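Long-range contacts in ribosomal RNA small subunit methyltransferase E (PDB 1VHK), which probably methylates the N3 position of a specific uridine in 16S rRNA of the assembled small ribosomal subunit, using S-adenosyl-L-methionine as methyl donor: residues K82-S87 / A107-P112; I111-A116 / H157-L162; C172-E177 / L202-P207. All coordinates share one frame; numbering follows the deposited sequence.

Contact 1: K82-S87 / A107-P112; sequences KVYIAS and AHAFIP
The imidazole of H108 carries K82 on one face: CD of the lysine sits 4.2 Å from the ring centroid, only 5° off the ring normal, as a CH-pi contact. At the edge of the same imidazole, near its plane, comes Y84 OH, 3.5 Å from H108 CD2. These rings sit at the start of a parallel strand pair, 82-88 and 109-113, which belongs to a beta-alpha-beta unit of the SPOUT domain and is joined through helix 94-104. The phenol runs alongside the imidazole, and their planes meet obliquely, at 54°. The phenol has K82 O at its own edge, in plane. It also rests against the methyl of A109, with Y84 CD1 3.7 Å from A109 CB, and F169 meets it edge-to-face.

H108 can reach this spot because its CG stands anti to the backbone N (chi1 180°), which sends the ring out beside K82 and Y84. On the reverse face of the sheet, I85 and F110 leave their strands together, I85 CB lying 3.8 Å from F110 CD1, while helix 239-253 packs on I85 through P240 and L244. I85 straddles F110 in the parallel ladder: I85 N donates to A109 O at 3.1 Å, and I85 O accepts from I111 N at 2.7 Å.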
loop_
_atom_site.group_PDB
_atom_site.type_symbol
_atom_site.label_atom_id
_atom_site.label_comp_id
_atom_site.label_asym_id
_atom_site.label_seq_id
_atom_site.Cartn_x
_atom_site.Cartn_y
_atom_site.Cartn_z
ATOM N N LYS A 82 14.334 8.278 -1.975
ATOM C CA LYS A 82 13.820 8.640 -0.664
ATOM C C LYS A 82 12.503 9.375 -0.725
ATOM O O LYS A 82 12.423 10.524 -1.183
ATOM C CB LYS A 82 14.862 9.520 0.066
ATOM C CG LYS A 82 16.139 8.728 0.334
ATOM C CD LYS A 82 17.071 9.437 1.285
ATOM C CE LYS A 82 18.281 8.548 1.605
ATOM N NZ LYS A 82 19.008 9.025 2.821
ATOM N N VAL A 83 11.406 8.705 -0.294
ATOM C CA VAL A 83 10.147 9.444 -0.400
ATOM C C VAL A 83 9.614 9.816 0.957
ATOM O O VAL A 83 9.746 9.096 1.948
ATOM C CB VAL A 83 9.163 8.980 -1.443
ATOM C CG1 VAL A 83 9.518 7.667 -2.104
ATOM C CG2 VAL A 83 7.717 9.016 -0.996
ATOM N N TYR A 84 9.388 11.140 1.076
ATOM C CA TYR A 84 8.870 11.752 2.276
ATOM C C TYR A 84 7.377 12.063 2.146
ATOM O O TYR A 84 6.966 12.796 1.251
ATOM C CB TYR A 84 9.587 13.054 2.582
ATOM C CG TYR A 84 11.008 12.886 3.046
ATOM C CD1 TYR A 84 11.388 13.263 4.333
ATOM C CD2 TYR A 84 11.976 12.381 2.202
ATOM C CE1 TYR A 84 12.708 13.152 4.741
ATOM C CE2 TYR A 84 13.298 12.263 2.588
ATOM C CZ TYR A 84 13.646 12.647 3.864
ATOM O OH TYR A 84 14.958 12.539 4.248
ATOM N N ILE A 85 6.604 11.554 3.085
ATOM C CA ILE A 85 5.168 11.760 3.093
ATOM C C ILE A 85 4.783 12.882 4.055
ATOM O O ILE A 85 4.953 12.764 5.263
ATOM C CB ILE A 85 4.418 10.470 3.499
ATOM C CG1 ILE A 85 4.937 9.270 2.723
ATOM C CG2 ILE A 85 2.921 10.642 3.297
ATOM C CD1 ILE A 85 4.940 9.409 1.223
ATOM N N ALA A 86 4.240 13.975 3.521
ATOM C CA ALA A 86 3.713 15.033 4.384
ATOM C C ALA A 86 2.190 14.914 4.463
ATOM O O ALA A 86 1.553 15.217 3.446
ATOM C CB ALA A 86 4.078 16.408 3.837
ATOM N N SER A 87 1.601 14.621 5.628
ATOM C CA SER A 87 0.148 14.545 5.676
ATOM C C SER A 87 -0.561 15.578 6.526
ATOM O O SER A 87 -0.361 15.699 7.742
ATOM C CB SER A 87 -0.300 13.141 6.125
ATOM O OG SER A 87 0.476 12.122 5.540
ATOM N N ALA A 107 8.060 4.064 2.196
ATOM C CA ALA A 107 8.245 5.468 2.553
ATOM C C ALA A 107 9.495 5.666 3.390
ATOM O O ALA A 107 9.791 4.866 4.279
ATOM C CB ALA A 107 7.028 5.937 3.369
ATOM N N HIS A 108 10.210 6.779 3.164
ATOM C CA HIS A 108 11.439 7.058 3.887
ATOM C C HIS A 108 11.211 7.814 5.177
ATOM O O HIS A 108 11.940 7.599 6.145
ATOM C CB HIS A 108 12.502 7.787 3.030
ATOM C CG HIS A 108 13.751 8.062 3.830
ATOM N ND1 HIS A 108 14.666 7.066 4.145
ATOM C CD2 HIS A 108 14.183 9.180 4.451
ATOM C CE1 HIS A 108 15.623 7.581 4.904
ATOM N NE2 HIS A 108 15.351 8.860 5.096
ATOM N N ALA A 109 10.170 8.648 5.237
ATOM C CA ALA A 109 9.973 9.387 6.505
ATOM C C ALA A 109 8.587 10.014 6.460
ATOM O O ALA A 109 8.033 10.022 5.375
ATOM C CB ALA A 109 11.043 10.453 6.678
ATOM N N PHE A 110 8.026 10.331 7.652
ATOM C CA PHE A 110 6.694 10.937 7.620
ATOM C C PHE A 110 6.721 12.300 8.278
ATOM O O PHE A 110 7.513 12.567 9.188
ATOM C CB PHE A 110 5.660 10.049 8.294
ATOM C CG PHE A 110 5.484 8.691 7.713
ATOM C CD1 PHE A 110 4.545 8.437 6.745
ATOM C CD2 PHE A 110 6.323 7.657 8.133
ATOM C CE1 PHE A 110 4.383 7.151 6.244
ATOM C CE2 PHE A 110 6.193 6.380 7.616
ATOM C CZ PHE A 110 5.206 6.132 6.678
ATOM N N ILE A 111 5.966 13.246 7.746
ATOM C CA ILE A 111 5.953 14.608 8.299
ATOM C C ILE A 111 4.498 15.083 8.414
ATOM O O ILE A 111 3.951 15.501 7.396
ATOM C CB ILE A 111 6.646 15.602 7.357
ATOM C CG1 ILE A 111 8.101 15.197 7.055
ATOM C CG2 ILE A 111 6.580 16.994 7.949
ATOM C CD1 ILE A 111 8.646 15.984 5.878
ATOM N N PRO A 112 3.914 14.975 9.585
ATOM C CA PRO A 112 2.543 15.404 9.824
ATOM C C PRO A 112 2.520 16.917 9.973
ATOM O O PRO A 112 3.493 17.476 10.507
ATOM C CB PRO A 112 2.166 14.723 11.130
ATOM C CG PRO A 112 3.271 13.796 11.445
ATOM C CD PRO A 112 4.513 14.425 10.824
#

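Contact 2: I111-A116 / H157-L162; sequences IPFQAA and HSFQQL
I111 lays its CG2 methyl over one face of the H157 imidazole, 3.8 Å from the centroid and 12° off the normal, and so begins a hydrophobic seam where the end of strand 109-113 meets the start of helix 159-165. F113 continues it. A chi1 of 69° leaves its ring lodged over its own backbone, and this turns the phenyl to L162, whose CD2 lies 4.0 Å from the ring centroid and over the face. F159 joins from the side: F113 CE2 meets F159 CD2 at 4.1 Å, near the plane of the F159 ring. A86 of strand 82-88 touches both F113 and L162, joining the corner to the parallel sheet.

Two backbone bonds tie the two segments beside the seam, H157 N to P112 O at 2.7 Å and Q114 N to H157 O at 2.6 Å, making a single bridge between F113 and H157.

Past Q114 the packing thins. The Q114 side chain bends at chi2, and its amide NE2 bonds to V120 O. On the helix, Q160 and Q161 are exposed, and the polar work there is local: S158 and Q161 form a capping box, in which Q161 N donates to S158 OG at 2.8 Å and S158 N donates to Q161 OE1, in the carbonyl plane on a lone pair, also at 2.8 Å.

The chemistry divides accordingly. Methyls and rings make up the close-packed side, I111 and F113 buried, H157 and F159 only partly. The capping box takes up Q161 N and S158 N at the start of the helix. H157 ND1 is hydrogen-bonded to D155 O, an acceptor, which implies that ND1 carries a proton.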
loop_
_atom_site.group_PDB
_atom_site.type_symbol
_atom_site.label_atom_id
_atom_site.label_comp_id
_atom_site.label_asym_id
_atom_site.label_seq_id
_atom_site.Cartn_x
_atom_site.Cartn_y
_atom_site.Cartn_z
ATOM N N ILE A 111 5.966 13.246 7.746
ATOM C CA ILE A 111 5.953 14.608 8.299
ATOM C C ILE A 111 4.498 15.083 8.414
ATOM O O ILE A 111 3.951 15.501 7.396
ATOM C CB ILE A 111 6.646 15.602 7.357
ATOM C CG1 ILE A 111 8.101 15.197 7.055
ATOM C CG2 ILE A 111 6.580 16.994 7.949
ATOM C CD1 ILE A 111 8.646 15.984 5.878
ATOM N N PRO A 112 3.914 14.975 9.585
ATOM C CA PRO A 112 2.543 15.404 9.824
ATOM C C PRO A 112 2.520 16.917 9.973
ATOM O O PRO A 112 3.493 17.476 10.507
ATOM C CB PRO A 112 2.166 14.723 11.130
ATOM C CG PRO A 112 3.271 13.796 11.445
ATOM C CD PRO A 112 4.513 14.425 10.824
ATOM N N PHE A 113 1.458 17.580 9.540
ATOM C CA PHE A 113 1.485 19.047 9.680
ATOM C C PHE A 113 0.101 19.586 9.873
ATOM O O PHE A 113 -0.845 18.955 9.402
ATOM C CB PHE A 113 2.211 19.695 8.490
ATOM C CG PHE A 113 1.449 19.573 7.198
ATOM C CD1 PHE A 113 1.728 18.559 6.301
ATOM C CD2 PHE A 113 0.440 20.465 6.899
ATOM C CE1 PHE A 113 1.004 18.446 5.137
ATOM C CE2 PHE A 113 -0.317 20.328 5.758
ATOM C CZ PHE A 113 -0.036 19.302 4.872
ATOM N N GLN A 114 -0.016 20.692 10.624
ATOM C CA GLN A 114 -1.371 21.248 10.837
ATOM C C GLN A 114 -1.872 21.795 9.511
ATOM O O GLN A 114 -1.126 22.576 8.882
ATOM C CB GLN A 114 -1.330 22.403 11.843
ATOM C CG GLN A 114 -2.684 22.777 12.416
ATOM C CD GLN A 114 -3.359 21.641 13.153
ATOM O OE1 GLN A 114 -2.692 20.885 13.893
ATOM N NE2 GLN A 114 -4.672 21.462 12.976
ATOM N N ALA A 115 -3.049 21.438 9.064
ATOM C CA ALA A 115 -3.530 22.027 7.792
ATOM C C ALA A 115 -4.792 22.850 8.026
ATOM O O ALA A 115 -5.636 22.498 8.854
ATOM C CB ALA A 115 -3.734 20.912 6.787
ATOM N N ALA A 116 -5.036 23.846 7.179
ATOM C CA ALA A 116 -6.184 24.733 7.307
ATOM C C ALA A 116 -7.474 23.981 7.567
ATOM O O ALA A 116 -8.258 24.334 8.475
ATOM C CB ALA A 116 -6.294 25.630 6.090
ATOM N N HIS A 157 4.170 19.546 12.164
ATOM C CA HIS A 157 4.662 20.780 11.620
ATOM C C HIS A 157 3.535 21.786 11.415
ATOM O O HIS A 157 2.416 21.426 11.075
ATOM C CB HIS A 157 5.279 20.536 10.218
ATOM C CG HIS A 157 6.700 20.081 10.231
ATOM N ND1 HIS A 157 7.142 19.021 10.957
ATOM C CD2 HIS A 157 7.785 20.559 9.562
ATOM C CE1 HIS A 157 8.452 18.882 10.791
ATOM N NE2 HIS A 157 8.869 19.794 9.932
ATOM N N SER A 158 3.878 23.050 11.680
ATOM C CA SER A 158 2.859 24.082 11.352
ATOM C C SER A 158 2.878 24.106 9.810
ATOM O O SER A 158 3.874 23.672 9.241
ATOM C CB SER A 158 3.282 25.432 11.886
ATOM O OG SER A 158 4.427 25.923 11.162
ATOM N N PHE A 159 1.886 24.663 9.172
ATOM C CA PHE A 159 1.894 24.809 7.724
ATOM C C PHE A 159 3.120 25.596 7.280
ATOM O O PHE A 159 3.749 25.260 6.290
ATOM C CB PHE A 159 0.619 25.499 7.240
ATOM C CG PHE A 159 0.528 25.475 5.736
ATOM C CD1 PHE A 159 0.990 26.547 4.996
ATOM C CD2 PHE A 159 0.012 24.369 5.080
ATOM C CE1 PHE A 159 0.923 26.522 3.612
ATOM C CE2 PHE A 159 -0.045 24.340 3.698
ATOM C CZ PHE A 159 0.410 25.424 2.966
ATOM N N GLN A 160 3.462 26.646 8.027
ATOM C CA GLN A 160 4.620 27.475 7.744
ATOM C C GLN A 160 5.904 26.646 7.797
ATOM O O GLN A 160 6.727 26.729 6.883
ATOM C CB GLN A 160 4.744 28.624 8.744
ATOM C CG GLN A 160 5.543 29.817 8.339
ATOM C CD GLN A 160 6.981 29.668 7.977
ATOM O OE1 GLN A 160 7.438 30.060 6.879
ATOM N NE2 GLN A 160 7.800 29.115 8.884
ATOM N N GLN A 161 6.079 25.909 8.881
ATOM C CA GLN A 161 7.313 25.136 9.064
ATOM C C GLN A 161 7.571 24.187 7.905
ATOM O O GLN A 161 8.697 24.021 7.433
ATOM C CB GLN A 161 7.270 24.374 10.387
ATOM C CG GLN A 161 7.471 25.293 11.594
ATOM C CD GLN A 161 7.188 24.553 12.888
ATOM O OE1 GLN A 161 6.125 23.923 13.008
ATOM N NE2 GLN A 161 8.141 24.618 13.813
ATOM N N LEU A 162 6.495 23.554 7.437
ATOM C CA LEU A 162 6.574 22.649 6.316
ATOM C C LEU A 162 7.140 23.393 5.105
ATOM O O LEU A 162 8.189 23.023 4.551
ATOM C CB LEU A 162 5.216 22.020 6.049
ATOM C CG LEU A 162 5.101 21.246 4.719
ATOM C CD1 LEU A 162 5.611 19.823 4.875
ATOM C CD2 LEU A 162 3.679 21.294 4.190
#

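Contact 3: C172-E177 / L202-P207; sequences CVVAYE and LIVFGP
V173 N donates to L202 O at 2.7 Å, the shortest polar bond between these two neighbouring strands of the parallel sheet in the SPOUT methyltransferase domain. L202 O takes a second, softer approach from C172 CA, a CA-H...O contact. V173 O is used in the same manner: V204 N donates to it at 3.0 Å while I203 CA comes up beside. A175 N to V204 O, at 3.2 Å, completes the ladder. The strands splay as they go, the CA-CA spacing growing from 4.5 Å at C172 and L202 to 5.5 Å at A175 and F205.

Side chains alternate between two covered faces. C172, V174, L202 and V204 share one of them. There SG of C172, anti to the backbone N (chi1 173°), touches L202 CD2 at 3.8 Å and, on the same side, V204 CG1, and L219 of helix 213-221 packs on V174 and V204. On the reverse face V173 and I203 lie side by side, their CG2 methyls against each other, and A243 and I247 of helix 239-253 cover I203. The sheet continues beyond both strands, toward V225 and C227 on the C172-A175 side and toward strand 82-88 on the other.

Where the ladder runs out, A175 points its methyl toward the F205 ring, CB lying 3.6 Å from CD2, obliquely to the ring plane. Just past it the backbones are too far apart to bond directly, and one water bridges them, donating to A175 O at 2.8 Å and accepting from G206 N.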
loop_
_atom_site.group_PDB
_atom_site.type_symbol
_atom_site.label_atom_id
_atom_site.label_comp_id
_atom_site.label_asym_id
_atom_site.label_seq_id
_atom_site.Cartn_x
_atom_site.Cartn_y
_atom_site.Cartn_z
ATOM N N CYS A 172 9.431 18.235 -5.066
ATOM C CA CYS A 172 8.252 18.222 -4.249
ATOM C C CYS A 172 6.986 18.113 -5.076
ATOM O O CYS A 172 6.715 18.999 -5.868
ATOM C CB CYS A 172 8.131 19.490 -3.370
ATOM S SG CYS A 172 6.491 19.492 -2.505
ATOM N N VAL A 173 6.196 17.057 -4.870
ATOM C CA VAL A 173 4.929 16.974 -5.572
ATOM C C VAL A 173 3.821 17.281 -4.553
ATOM O O VAL A 173 3.944 17.010 -3.364
ATOM C CB VAL A 173 4.651 15.699 -6.338
ATOM C CG1 VAL A 173 5.896 14.986 -6.855
ATOM C CG2 VAL A 173 3.734 14.721 -5.626
ATOM N N VAL A 174 2.798 17.955 -5.042
ATOM C CA VAL A 174 1.605 18.252 -4.275
ATOM C C VAL A 174 0.429 17.481 -4.894
ATOM O O VAL A 174 0.092 17.639 -6.061
ATOM C CB VAL A 174 1.303 19.747 -4.195
ATOM C CG1 VAL A 174 0.075 20.017 -3.319
ATOM C CG2 VAL A 174 2.504 20.512 -3.645
ATOM N N ALA A 175 -0.101 16.554 -4.114
ATOM C CA ALA A 175 -1.204 15.693 -4.571
ATOM C C ALA A 175 -2.482 16.525 -4.499
ATOM O O ALA A 175 -2.906 16.903 -3.415
ATOM C CB ALA A 175 -1.291 14.435 -3.750
ATOM N N TYR A 176 -2.907 16.970 -5.664
ATOM C CA TYR A 176 -4.012 17.920 -5.791
ATOM C C TYR A 176 -4.437 17.974 -7.257
ATOM O O TYR A 176 -3.584 17.859 -8.147
ATOM C CB TYR A 176 -3.491 19.315 -5.418
ATOM C CG TYR A 176 -4.516 20.409 -5.467
ATOM C CD1 TYR A 176 -5.436 20.546 -4.436
ATOM C CD2 TYR A 176 -4.540 21.349 -6.506
ATOM C CE1 TYR A 176 -6.358 21.574 -4.432
ATOM C CE2 TYR A 176 -5.467 22.379 -6.513
ATOM C CZ TYR A 176 -6.364 22.488 -5.469
ATOM O OH TYR A 176 -7.278 23.516 -5.445
ATOM N N GLU A 177 -5.711 18.249 -7.497
ATOM C CA GLU A 177 -6.132 18.392 -8.908
ATOM C C GLU A 177 -7.128 19.508 -9.113
ATOM O O GLU A 177 -8.067 19.746 -8.335
ATOM C CB GLU A 177 -6.646 17.027 -9.399
ATOM C CG GLU A 177 -6.023 16.650 -10.748
ATOM C CD GLU A 177 -6.667 15.415 -11.332
ATOM O OE1 GLU A 177 -6.826 15.380 -12.573
ATOM O OE2 GLU A 177 -7.040 14.487 -10.580
ATOM N N LEU A 202 9.537 14.857 -1.759
ATOM C CA LEU A 202 8.540 15.270 -0.802
ATOM C C LEU A 202 7.171 15.288 -1.495
ATOM O O LEU A 202 7.087 15.764 -2.615
ATOM C CB LEU A 202 8.799 16.677 -0.242
ATOM C CG LEU A 202 7.676 17.164 0.704
ATOM C CD1 LEU A 202 7.691 16.324 1.973
ATOM C CD2 LEU A 202 7.808 18.634 1.005
ATOM N N ILE A 203 6.183 14.670 -0.865
ATOM C CA ILE A 203 4.830 14.599 -1.418
ATOM C C ILE A 203 3.856 15.074 -0.344
ATOM O O ILE A 203 3.883 14.511 0.762
ATOM C CB ILE A 203 4.405 13.180 -1.842
ATOM C CG1 ILE A 203 5.440 12.459 -2.693
ATOM C CG2 ILE A 203 3.081 13.245 -2.612
ATOM C CD1 ILE A 203 5.067 11.066 -3.131
ATOM N N VAL A 204 3.146 16.186 -0.564
ATOM C CA VAL A 204 2.250 16.630 0.522
ATOM C C VAL A 204 0.817 16.358 0.172
ATOM O O VAL A 204 0.372 16.540 -0.962
ATOM C CB VAL A 204 2.515 18.061 0.959
ATOM C CG1 VAL A 204 3.749 18.648 0.283
ATOM C CG2 VAL A 204 1.318 18.985 0.804
ATOM N N PHE A 205 0.051 15.871 1.155
ATOM C CA PHE A 205 -1.373 15.582 0.956
ATOM C C PHE A 205 -2.233 16.448 1.866
ATOM O O PHE A 205 -1.807 16.753 2.992
ATOM C CB PHE A 205 -1.618 14.092 1.333
ATOM C CG PHE A 205 -0.720 13.161 0.575
ATOM C CD1 PHE A 205 0.531 12.855 1.052
ATOM C CD2 PHE A 205 -1.143 12.614 -0.623
ATOM C CE1 PHE A 205 1.382 12.050 0.330
ATOM C CE2 PHE A 205 -0.310 11.775 -1.340
ATOM C CZ PHE A 205 0.944 11.473 -0.845
ATOM N N GLY A 206 -3.467 16.727 1.516
ATOM C CA GLY A 206 -4.306 17.528 2.439
ATOM C C GLY A 206 -5.121 16.554 3.305
ATOM O O GLY A 206 -5.040 15.355 3.088
ATOM N N PRO A 207 -5.899 17.091 4.228
ATOM C CA PRO A 207 -6.734 16.295 5.130
ATOM C C PRO A 207 -8.092 16.028 4.498
ATOM O O PRO A 207 -8.260 16.335 3.313
ATOM C CB PRO A 207 -6.905 17.228 6.326
ATOM C CG PRO A 207 -6.911 18.596 5.723
ATOM C CD PRO A 207 -5.937 18.522 4.574
HETATM O O HOH W 1 -4.340 15.786 -1.343
#

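Along the chain, contact 1 comes first: the loop it closes contains helix 94-104 and brings strand 109-113 alongside strand 82-88. Contact 2 opens where contact 1 ends, sharing I111 and P112, and closes a longer loop holding helix 131-144 to bring in helix 159-165. Contact 3 follows in series, closing the loop through helix 187-193 between strands 171-175 and 200-205. None nests inside or crosses another. In space they converge, because strand 200-205 inserts next to 82-88: A86 N and O probably bond I203 O and F205 N. F113 of contact 2 packs against F205 and V204, tying all three to one parallel sheet.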